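PDB 3EC9: SnoaL-like domain-containing protein from Burkholderia thailandensis E264, which is of unknown function but has the NTF2-like, SnoaL-type fold, whose cone-shaped cavity between a curved sheet and helices often holds small molecules or an active site. Local coordinates for residues B[132-135]-B[136-140]; B[98-101]-B[102-105]; B[67-70]-B[71-75]; B[19-22]-B[23-27]; B[58-61]-B[62-65]. One frame throughout, in Å; residues are numbered along the deposited sequence. Where two conformers were deposited one is given.

Contact 1. Residues B[132-135]-B[136-140]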
# COMPACT_ATOMS: atom_id res chain seq x y z
N LEU B 132 4.01 3.16 -10.79
CA LEU B 132 4.71 4.04 -11.74
C LEU B 132 6.20 3.67 -11.81
O LEU B 132 6.76 3.57 -12.88
CB LEU B 132 4.54 5.52 -11.38
CG LEU B 132 5.24 6.49 -12.31
CD1 LEU B 132 4.61 6.40 -13.73
CD2 LEU B 132 5.20 7.93 -11.78
N LEU B 133 6.84 3.50 -10.67
CA LEU B 133 8.28 3.12 -10.69
C LEU B 133 8.52 1.77 -11.34
O LEU B 133 9.52 1.60 -12.03
CB LEU B 133 8.89 3.18 -9.29
CG LEU B 133 9.38 4.56 -8.83
CD1 LEU B 133 8.36 5.69 -8.94
CD2 LEU B 133 9.99 4.52 -7.40
N VAL B 134 7.65 0.79 -11.11
CA VAL B 134 7.77 -0.48 -11.81
C VAL B 134 7.60 -0.30 -13.34
O VAL B 134 8.40 -0.77 -14.16
CB VAL B 134 6.74 -1.48 -11.26
CG1 VAL B 134 6.84 -2.79 -12.06
CG2 VAL B 134 6.93 -1.71 -9.73
N ALA B 135 6.58 0.44 -13.70
CA ALA B 135 6.31 0.78 -15.10
C ALA B 135 7.49 1.51 -15.79
O ALA B 135 7.77 1.27 -16.97
CB ALA B 135 5.00 1.60 -15.20
N GLN B 136 8.18 2.37 -15.08
CA GLN B 136 9.33 3.10 -15.64
C GLN B 136 10.42 2.12 -16.10
O GLN B 136 11.13 2.35 -17.09
CB GLN B 136 9.92 4.08 -14.62
CG GLN B 136 9.13 5.34 -14.38
CD GLN B 136 9.61 6.16 -13.13
OE1 GLN B 136 10.47 5.73 -12.35
NE2 GLN B 136 9.06 7.34 -12.99
N ALA B 137 10.60 1.04 -15.35
CA ALA B 137 11.60 0.03 -15.67
C ALA B 137 11.22 -0.73 -16.96
O ALA B 137 12.07 -1.34 -17.58
CB ALA B 137 11.78 -0.94 -14.50
N MSE B 138 9.94 -0.72 -17.30
CA MSE B 138 9.44 -1.48 -18.44
C MSE B 138 9.36 -0.63 -19.69
O MSE B 138 8.89 -1.10 -20.74
CB MSE B 138 8.08 -2.07 -18.09
CG MSE B 138 8.11 -2.85 -16.78
SE MSE B 138 6.35 -3.36 -16.23
CE MSE B 138 5.82 -4.24 -17.87
N GLN B 139 9.82 0.62 -19.59
CA GLN B 139 9.85 1.53 -20.76
C GLN B 139 11.13 1.39 -21.53
O GLN B 139 12.20 1.48 -20.94
CB GLN B 139 9.79 2.98 -20.32
CG GLN B 139 8.54 3.36 -19.55
CD GLN B 139 7.28 2.91 -20.24
OE1 GLN B 139 6.46 2.19 -19.64
NE2 GLN B 139 7.12 3.29 -21.51
N PRO B 140 11.04 1.16 -22.86
CA PRO B 140 12.22 1.24 -23.71
C PRO B 140 12.92 2.59 -23.59
O PRO B 140 14.15 2.64 -23.58
CB PRO B 140 11.65 1.08 -25.13
CG PRO B 140 10.41 0.26 -24.93
CD PRO B 140 9.84 0.75 -23.63
OXT PRO B 140 12.28 3.64 -23.46
O HOH W 1 11.77 3.19 -11.64
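Gln-136 N donates to Leu-132 O at 2.9 Å, a regular i to i+4 bond of this C-terminal helix between the segments 132-135 and 136-140. Beyond it the hydrogen bonding tightens: Ala-137 N makes only a weak bond to Val-134 O, and Met-138, a selenomethionine, reaches Val-134 O only weakly with its N but Ala-135 O at 3.0 Å. That last bond joins residues three apart, and the N-H comes down on the carbonyl from above its plane, 65° out of it, as happens where a helix runs out into a turn.

Gln-136 is packed on two leucines and bridged by water. The polar part is the water, which donates both to Gln-136 OE1 (2.9 Å) and to Leu-133 O (2.8 Å). The rest is van der Waals contact: the extended chain runs alongside Leu-133, the two pointing the same way, with OE1 3.9 Å from Leu-133 CG, and NE2 rests 4.0 Å from Leu-132 CG.

The apolar contact falls on another face. In the conformer modelled here, one of two, Val-134 CG1 meets Met-138 SE at 4.2 Å, a placement best taken as tentative. Leu-132 and Leu-133 meet Gly-48 of the second subunit.

The chemistry thus divides the helix end: the apolar Val-134 and Met-138 pack against Trp-73 and Pro-50, whereas a flexible glutamine suits the exposed side, where the two bonds donated by one water satisfy both Gln-136 OE1 and Leu-133 O.

Contact 2. Residues B[98-101]-B[102-105]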
# COMPACT_ATOMS: atom_id res chain seq x y z
N GLY B 98 14.14 -5.20 -8.84
CA GLY B 98 14.22 -6.14 -9.95
C GLY B 98 14.74 -5.44 -11.19
O GLY B 98 14.73 -4.20 -11.25
N THR B 99 15.13 -6.22 -12.19
CA THR B 99 15.59 -5.72 -13.48
C THR B 99 14.69 -6.35 -14.56
O THR B 99 14.57 -7.58 -14.63
CB THR B 99 17.09 -6.07 -13.74
OG1 THR B 99 17.90 -5.47 -12.73
CG2 THR B 99 17.51 -5.60 -15.15
N TYR B 100 14.02 -5.49 -15.33
CA TYR B 100 13.13 -5.96 -16.37
C TYR B 100 13.97 -6.49 -17.52
O TYR B 100 14.82 -5.78 -18.08
CB TYR B 100 12.27 -4.83 -16.85
CG TYR B 100 11.07 -5.24 -17.64
CD1 TYR B 100 10.11 -6.11 -17.11
CD2 TYR B 100 10.87 -4.75 -18.93
CE1 TYR B 100 9.00 -6.47 -17.84
CE2 TYR B 100 9.74 -5.09 -19.67
CZ TYR B 100 8.80 -5.95 -19.12
OH TYR B 100 7.64 -6.28 -19.78
N ARG B 101 13.75 -7.76 -17.87
CA ARG B 101 14.61 -8.43 -18.86
C ARG B 101 14.59 -7.77 -20.24
O ARG B 101 15.64 -7.69 -20.92
CB ARG B 101 14.28 -9.91 -18.97
CG ARG B 101 14.60 -10.75 -17.74
CD ARG B 101 14.35 -12.23 -18.01
NE ARG B 101 14.19 -13.06 -16.81
CZ ARG B 101 15.19 -13.50 -16.04
NH1 ARG B 101 16.45 -13.12 -16.27
NH2 ARG B 101 14.93 -14.27 -14.98
N ARG B 102 13.42 -7.30 -20.68
CA ARG B 102 13.30 -6.72 -22.04
C ARG B 102 14.09 -5.42 -22.26
O ARG B 102 14.63 -5.15 -23.35
CB ARG B 102 11.81 -6.49 -22.40
CG ARG B 102 11.60 -6.00 -23.86
CD ARG B 102 10.24 -6.40 -24.47
NE ARG B 102 9.12 -6.03 -23.61
CZ ARG B 102 8.59 -4.81 -23.53
NH1 ARG B 102 9.04 -3.81 -24.28
NH2 ARG B 102 7.59 -4.59 -22.67
N THR B 103 14.20 -4.62 -21.21
CA THR B 103 14.82 -3.29 -21.30
C THR B 103 16.17 -3.23 -20.59
O THR B 103 16.97 -2.34 -20.87
CB THR B 103 13.91 -2.27 -20.66
OG1 THR B 103 13.81 -2.62 -19.27
CG2 THR B 103 12.53 -2.27 -21.27
N GLY B 104 16.42 -4.12 -19.62
CA GLY B 104 17.64 -4.10 -18.83
C GLY B 104 17.65 -3.06 -17.71
O GLY B 104 18.67 -2.88 -17.03
N LYS B 105 16.48 -2.42 -17.50
CA LYS B 105 16.33 -1.36 -16.51
C LYS B 105 15.89 -1.91 -15.17
O LYS B 105 15.06 -2.82 -15.11
CB LYS B 105 15.32 -0.29 -16.96
CG LYS B 105 15.72 0.46 -18.20
CD LYS B 105 14.66 1.45 -18.59
CE LYS B 105 15.03 2.16 -19.89
NZ LYS B 105 14.02 3.20 -20.25
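Tyr-100 and Arg-102 run side by side, pointing the same way, but their flat groups stand almost at right angles, with ring and guanidinium planes 82° apart. The ring brings its CE2 over one face of the guanidinium, 3.7 Å from Arg-102 NH2, and NH2 in turn lies at the ring's edge, making a weak 3.3 Å hydrogen bond to Tyr-100 OH. A bend at chi3 (52°) folds the arginine back to this position; its long chain lets an exposed arginine lie against the edge of a buried tyrosine.

Thr-103 approaches Tyr-100 obliquely, Thr-103 OG1 lying at the ring edge and 3.6 Å from Tyr-100 CB. That hydroxyl oxygen sits between its own backbone N and carbonyl carbon (chi1 63°), where it accepts from Lys-105 N at 3.2 Å; it is also hydrogen-bonded to Ala-137 O. Two backbone bonds close the turn: Gly-104 N meets Tyr-100 O at 2.8 Å, and Tyr-100 N reaches Lys-105 O at 2.9 Å. Gly-104 adopts positive phi, a conformation glycine takes easily.

Arg-101 NH2 is hydrogen-bonded to Gly-70 O, and Lys-105 NZ to Gln-139 O. With its ST turn at Thr-103, the whole is a beta hairpin connection, joining antiparallel strands 89-100 and 106-118 of the NTF2-like sheet.

Contact 3. Residues B[67-70]-B[71-75]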
# COMPACT_ATOMS: atom_id res chain seq x y z
N ARG B 67 5.34 -17.16 -11.44
CA ARG B 67 6.02 -17.64 -12.65
C ARG B 67 6.31 -16.47 -13.61
O ARG B 67 7.38 -16.38 -14.17
CB ARG B 67 5.21 -18.73 -13.35
CG ARG B 67 5.81 -19.14 -14.70
CD ARG B 67 4.98 -20.24 -15.40
NE ARG B 67 3.68 -19.70 -15.81
CZ ARG B 67 2.82 -20.33 -16.58
NH1 ARG B 67 3.06 -21.56 -16.97
NH2 ARG B 67 1.69 -19.74 -16.89
N ARG B 68 5.32 -15.60 -13.83
CA ARG B 68 5.47 -14.48 -14.75
C ARG B 68 6.57 -13.54 -14.26
O ARG B 68 7.38 -13.03 -15.07
CB ARG B 68 4.12 -13.76 -14.92
CG ARG B 68 4.19 -12.64 -15.84
CD ARG B 68 2.82 -12.01 -16.11
NE ARG B 68 3.01 -10.73 -16.76
CZ ARG B 68 2.05 -9.88 -17.07
NH1 ARG B 68 0.79 -10.19 -16.79
NH2 ARG B 68 2.35 -8.77 -17.71
N LEU B 69 6.62 -13.30 -12.95
CA LEU B 69 7.67 -12.45 -12.40
C LEU B 69 9.05 -13.02 -12.74
O LEU B 69 9.94 -12.25 -13.16
CB LEU B 69 7.52 -12.20 -10.88
CG LEU B 69 6.41 -11.24 -10.42
CD1 LEU B 69 6.21 -11.25 -8.89
CD2 LEU B 69 6.71 -9.85 -10.95
N GLY B 70 9.22 -14.34 -12.57
CA GLY B 70 10.49 -15.03 -12.86
C GLY B 70 10.84 -14.97 -14.31
O GLY B 70 12.04 -14.86 -14.66
N GLU B 71 9.84 -15.02 -15.18
CA GLU B 71 10.09 -14.98 -16.63
C GLU B 71 10.45 -13.58 -17.13
O GLU B 71 11.22 -13.45 -18.09
CB GLU B 71 8.88 -15.47 -17.41
CG GLU B 71 8.58 -16.94 -17.15
CD GLU B 71 7.32 -17.43 -17.80
OE1 GLU B 71 6.38 -16.63 -17.99
OE2 GLU B 71 7.28 -18.65 -18.07
N GLU B 72 9.87 -12.53 -16.53
CA GLU B 72 9.95 -11.18 -17.11
C GLU B 72 11.00 -10.28 -16.44
O GLU B 72 11.36 -9.24 -16.97
CB GLU B 72 8.56 -10.54 -17.12
CG GLU B 72 7.59 -11.28 -18.04
CD GLU B 72 6.20 -10.65 -18.14
OE1 GLU B 72 5.82 -9.84 -17.26
OE2 GLU B 72 5.52 -10.94 -19.15
N TRP B 73 11.47 -10.70 -15.27
CA TRP B 73 12.41 -9.94 -14.42
C TRP B 73 13.57 -10.83 -14.01
O TRP B 73 13.38 -12.04 -13.77
CB TRP B 73 11.71 -9.46 -13.14
CG TRP B 73 10.56 -8.59 -13.39
CD1 TRP B 73 9.27 -9.00 -13.64
CD2 TRP B 73 10.55 -7.17 -13.48
NE1 TRP B 73 8.47 -7.94 -13.84
CE2 TRP B 73 9.19 -6.79 -13.70
CE3 TRP B 73 11.52 -6.16 -13.29
CZ2 TRP B 73 8.80 -5.46 -13.83
CZ3 TRP B 73 11.11 -4.83 -13.43
CH2 TRP B 73 9.77 -4.50 -13.69
N ASP B 74 14.76 -10.22 -13.96
CA ASP B 74 15.94 -10.78 -13.34
C ASP B 74 16.02 -10.29 -11.89
O ASP B 74 15.98 -9.09 -11.63
CB ASP B 74 17.18 -10.30 -14.08
CG ASP B 74 18.46 -11.00 -13.59
OD1 ASP B 74 18.37 -12.07 -12.94
OD2 ASP B 74 19.57 -10.49 -13.90
N GLY B 75 16.07 -11.24 -10.94
CA GLY B 75 16.32 -10.89 -9.57
C GLY B 75 15.20 -10.12 -8.88
O GLY B 75 15.45 -9.27 -8.00
O HOH W 2 5.41 -7.38 -18.48
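Arg-68 and Glu-72, one helical turn apart, form the salt bridge of this contact: Arg-68 NE donates to Glu-72 OE1 over 3.0 Å in a nearly straight bond (174°). The carboxylate oxygen lies at the guanidinium edge, close to its plane, yet it is itself met from above the carboxylate plane, and the two groups stand 87° apart. Arg-68 is extended to NE, its CG anti to N (chi1 -179°), which carries the guanidinium along the helix as far as the next turn. A water donates to Glu-72 OE1 and accepts a weak bond from Arg-68 NH2.

Arg-67 and Glu-71 show a looser electrostatic relation. They lie side by side with their flat groups nearly parallel, but Glu-71 OE2 is 4.4 Å from Arg-67 NE and well out of the guanidinium plane, so no N-H points at it and the attraction is only between charges; the NE hydrogen goes to Arg-63 O.

The apolar contact is buried: Leu-69 CD2 reaches Trp-73 CD1 at 3.8 Å. An apolar leucine and a broad indole fit the side of the helix end that faces the protein interior.

Backbone bonds run from Glu-71 N to Arg-67 O (3.0 Å) and from Glu-72 N to Arg-68 O (2.9 Å); Trp-73 N reaches Leu-69 O only weakly as the helix ends.

Helix 58-72 here passes directly into strand 73-86, and the indole of Trp-73 lies among Tyr-100 of the adjoining strand 89-100, Phe-107 of strand 106-118, and Val-134 and Ala-137 of helix 131-137.

Contact 4. Residues B[19-22]-B[23-27]; sequences ADHY and AASDR. With GOL (glycerol), chain H.
The imidazole of His-21 and the side chain of Ser-25 meet at a bound glycerol, probably from the crystallisation liquor. The glycerol lies at the edge of the His-21 ring, where NE2 is 2.8 Å from O2 and makes a weaker bond to O1; Ser-25 CB approaches the ring obliquely, 4.1 Å from His-21 NE2. The neighbouring Tyr-22 ring has glycerol C2 set obliquely against it, 4.0 Å from CE1. One face of the Arg-27 guanidinium rests over Ala-24 CA, 3.6 Å above the plane.

Ser-25 OG also binds O2, at 2.8 Å, so two side chains a turn apart grip one hydroxyl. His-21 turns its ring forward along the helix with CG anti to N (chi1 170°), and its ND1 is held by Met-33 O, which would limit the ring's rotation and leaves NE2 facing the glycerol. A small hydroxyl residue fits at Ser-25, where CB faces the preceding turn. Regular helical bonds such as Ser-25 N to His-21 O (2.8 Å) keep the spacing, and a water joins Asp-20 O to Arg-27 NH1. The glycerol may mark the cavity common in NTF2-like proteins.

Helix 14-26 lies between helix 30-34, which meets Ala-24 through Ala-32 and Met-33, and the sheet: Tyr-22 packs on Leu-80 and Leu-83 of strand 73-86, and its hydroxyl bonds to His-113 and Trp-115 of strand 106-118.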
# COMPACT_ATOMS: atom_id res chain seq x y z
N ALA B 19 4.14 -14.61 8.27
CA ALA B 19 5.59 -14.69 8.37
C ALA B 19 6.16 -15.95 7.70
O ALA B 19 7.19 -15.88 7.01
CB ALA B 19 6.04 -14.62 9.84
N ASP B 20 5.52 -17.09 7.93
CA ASP B 20 5.96 -18.35 7.27
C ASP B 20 5.92 -18.23 5.74
O ASP B 20 6.82 -18.69 5.03
CB ASP B 20 5.05 -19.50 7.65
CG ASP B 20 5.27 -19.99 9.05
OD1 ASP B 20 6.31 -19.69 9.68
OD2 ASP B 20 4.40 -20.74 9.51
N HIS B 21 4.84 -17.63 5.23
CA HIS B 21 4.75 -17.35 3.79
C HIS B 21 5.95 -16.54 3.29
O HIS B 21 6.58 -16.88 2.31
CB HIS B 21 3.45 -16.64 3.36
CG HIS B 21 3.51 -16.17 1.96
ND1 HIS B 21 3.21 -16.99 0.90
CD2 HIS B 21 3.94 -15.01 1.43
CE1 HIS B 21 3.45 -16.35 -0.23
NE2 HIS B 21 3.88 -15.14 0.06
N TYR B 22 6.25 -15.44 3.97
CA TYR B 22 7.32 -14.56 3.53
C TYR B 22 8.67 -15.25 3.54
O TYR B 22 9.46 -15.08 2.62
CB TYR B 22 7.39 -13.31 4.40
CG TYR B 22 6.39 -12.23 4.02
CD1 TYR B 22 6.32 -11.70 2.73
CD2 TYR B 22 5.56 -11.68 4.99
CE1 TYR B 22 5.39 -10.65 2.40
CE2 TYR B 22 4.63 -10.67 4.67
CZ TYR B 22 4.58 -10.16 3.40
OH TYR B 22 3.70 -9.13 3.16
N ALA B 23 8.89 -16.08 4.56
CA ALA B 23 10.12 -16.83 4.65
C ALA B 23 10.25 -17.79 3.46
O ALA B 23 11.33 -17.90 2.87
CB ALA B 23 10.19 -17.57 5.99
N ALA B 24 9.18 -18.50 3.15
CA ALA B 24 9.14 -19.45 2.02
C ALA B 24 9.36 -18.73 0.72
O ALA B 24 10.04 -19.22 -0.17
CB ALA B 24 7.82 -20.22 2.01
N SER B 25 8.75 -17.55 0.60
CA SER B 25 8.84 -16.79 -0.65
C SER B 25 10.25 -16.32 -0.90
O SER B 25 10.75 -16.35 -2.04
CB SER B 25 7.87 -15.60 -0.59
OG SER B 25 7.96 -14.85 -1.78
N ASP B 26 10.91 -15.87 0.15
CA ASP B 26 12.27 -15.40 0.03
C ASP B 26 13.22 -16.50 -0.45
O ASP B 26 14.14 -16.26 -1.23
CB ASP B 26 12.74 -14.83 1.34
CG ASP B 26 14.05 -14.10 1.21
OD1 ASP B 26 14.15 -13.23 0.31
OD2 ASP B 26 14.97 -14.40 1.98
N ARG B 27 12.98 -17.72 -0.01
CA ARG B 27 13.90 -18.82 -0.37
C ARG B 27 13.39 -19.62 -1.58
O ARG B 27 13.99 -20.62 -1.96
CB ARG B 27 14.21 -19.69 0.86
CG ARG B 27 13.06 -20.47 1.34
CD ARG B 27 13.30 -21.26 2.62
NE ARG B 27 12.17 -22.18 2.72
CZ ARG B 27 11.17 -22.10 3.59
NH1 ARG B 27 11.14 -21.20 4.55
NH2 ARG B 27 10.18 -22.98 3.48
C1 GOL H . 4.13 -11.68 -1.94
O1 GOL H . 3.09 -11.98 -1.07
C2 GOL H . 5.41 -12.18 -1.28
O2 GOL H . 5.51 -13.55 -1.56
C3 GOL H . 6.61 -11.41 -1.79
O3 GOL H . 6.66 -11.31 -3.20
O HOH W 3 8.45 -20.82 5.75

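Contact 5. Residues B[58-61]-B[62-65]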
# COMPACT_ATOMS: atom_id res chain seq x y z
N ALA B 58 -4.33 -21.30 -5.56
CA ALA B 58 -2.87 -21.39 -5.50
C ALA B 58 -2.26 -21.58 -6.90
O ALA B 58 -1.29 -20.91 -7.25
CB ALA B 58 -2.41 -22.52 -4.55
N ASP B 59 -2.86 -22.44 -7.73
CA ASP B 59 -2.37 -22.66 -9.11
C ASP B 59 -2.31 -21.39 -9.91
O ASP B 59 -1.33 -21.13 -10.61
CB ASP B 59 -3.23 -23.69 -9.88
CG ASP B 59 -2.85 -23.80 -11.37
OD1 ASP B 59 -1.72 -24.24 -11.70
OD2 ASP B 59 -3.70 -23.43 -12.21
N GLU B 60 -3.38 -20.60 -9.83
CA GLU B 60 -3.44 -19.31 -10.53
C GLU B 60 -2.34 -18.39 -10.06
O GLU B 60 -1.66 -17.74 -10.87
CB GLU B 60 -4.79 -18.63 -10.30
CG GLU B 60 -5.91 -19.22 -11.15
CD GLU B 60 -7.26 -18.61 -10.78
OE1 GLU B 60 -7.35 -17.37 -10.64
OE2 GLU B 60 -8.23 -19.39 -10.64
N ILE B 61 -2.18 -18.31 -8.75
CA ILE B 61 -1.19 -17.40 -8.18
C ILE B 61 0.20 -17.80 -8.65
O ILE B 61 1.00 -16.96 -9.07
CB ILE B 61 -1.29 -17.40 -6.65
CG1 ILE B 61 -2.66 -16.84 -6.23
CG2 ILE B 61 -0.16 -16.54 -6.04
CD1 ILE B 61 -3.12 -17.29 -4.75
N VAL B 62 0.50 -19.09 -8.61
CA VAL B 62 1.86 -19.52 -9.00
C VAL B 62 2.07 -19.23 -10.48
O VAL B 62 3.07 -18.65 -10.88
CB VAL B 62 2.07 -21.02 -8.69
CG1 VAL B 62 3.34 -21.53 -9.34
CG2 VAL B 62 2.03 -21.28 -7.17
N ARG B 63 1.12 -19.64 -11.31
CA ARG B 63 1.29 -19.46 -12.77
C ARG B 63 1.23 -18.00 -13.22
O ARG B 63 2.04 -17.57 -14.00
CB ARG B 63 0.26 -20.26 -13.55
CG ARG B 63 0.52 -21.78 -13.64
CD ARG B 63 -0.44 -22.46 -14.62
NE ARG B 63 -1.80 -22.23 -14.20
CZ ARG B 63 -2.60 -21.26 -14.63
NH1 ARG B 63 -2.28 -20.47 -15.68
NH2 ARG B 63 -3.78 -21.12 -14.03
N ASN B 64 0.24 -17.26 -12.76
CA ASN B 64 -0.03 -15.92 -13.33
C ASN B 64 0.65 -14.78 -12.58
O ASN B 64 0.67 -13.64 -13.06
CB ASN B 64 -1.53 -15.67 -13.42
CG ASN B 64 -2.30 -16.79 -14.18
OD1 ASN B 64 -1.77 -17.40 -15.14
ND2 ASN B 64 -3.55 -17.06 -13.75
N VAL B 65 1.20 -15.06 -11.40
CA VAL B 65 1.95 -14.05 -10.65
C VAL B 65 3.42 -14.45 -10.55
O VAL B 65 4.26 -13.88 -11.21
CB VAL B 65 1.34 -13.77 -9.26
CG1 VAL B 65 2.12 -12.62 -8.53
CG2 VAL B 65 -0.16 -13.46 -9.36
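Val-62 N bonds to Ala-58 O at 2.9 Å, and Arg-63 N, Asn-64 N and Val-65 N follow in the same i to i+4 sequence to Asp-59 O, Glu-60 O and Ile-61 O. The bond from Asn-64 N to Glu-60 O is short, 2.7 Å. Val-65 N, by contrast, meets Ile-61 O from 38° above the carbonyl plane, where the helix widens into a pi-type turn over 62-65. This is the first part of helix 58-72, one of the helices packed against the curved sheet of the NTF2-like fold.

On the outer side Asp-59 and Arg-63 form a salt bridge. The guanidinium comes side-on, using NE and NH2: Asp-59 OD2 accepts both, Arg-63 NE at 3.0 Å and NH2 at 2.9 Å, and both come from one face of the carboxylate. NE also has a weak bond to OD1. Bending at chi3 (-58°) brings NE and NH2 of the long arginine to the short aspartate.

Asn-64 lies obliquely across Glu-60, its ND2 4.0 Å from Glu-60 CB; in the glutamate conformer modelled here, OE1 accepts from Arg-56 N. On the inner side, branched Ile-61 and Val-65 supply apolar bulk to Tyr-55, and Ile-61 also touches Ile-41 and Trp-43.

How the contacts relate
From the N terminus, the chain passes contact 4, contact 5, contact 3, contact 2 and contact 1 in series, none nesting within or crossing another. Each is local: contact 4 closes helix 14-26, contact 5 is a turn within helix 58-72, contact 3 ends the latter at strand 73-86, contact 2 closes the hairpin between strands 89-100 and 106-118, and contact 1 ends helix 131-137. Contacts 5 and 3 join through Arg-67 N and Val-62 O. Strand pairing brings contacts 3 and 2 together, the C-terminal tail ties contact 1 to contact 2, and Trp-73 joins contact 3 to contact 1. Contact 4 touches none of the others, though its nearest atoms come within about 7 Å of those of contact 5.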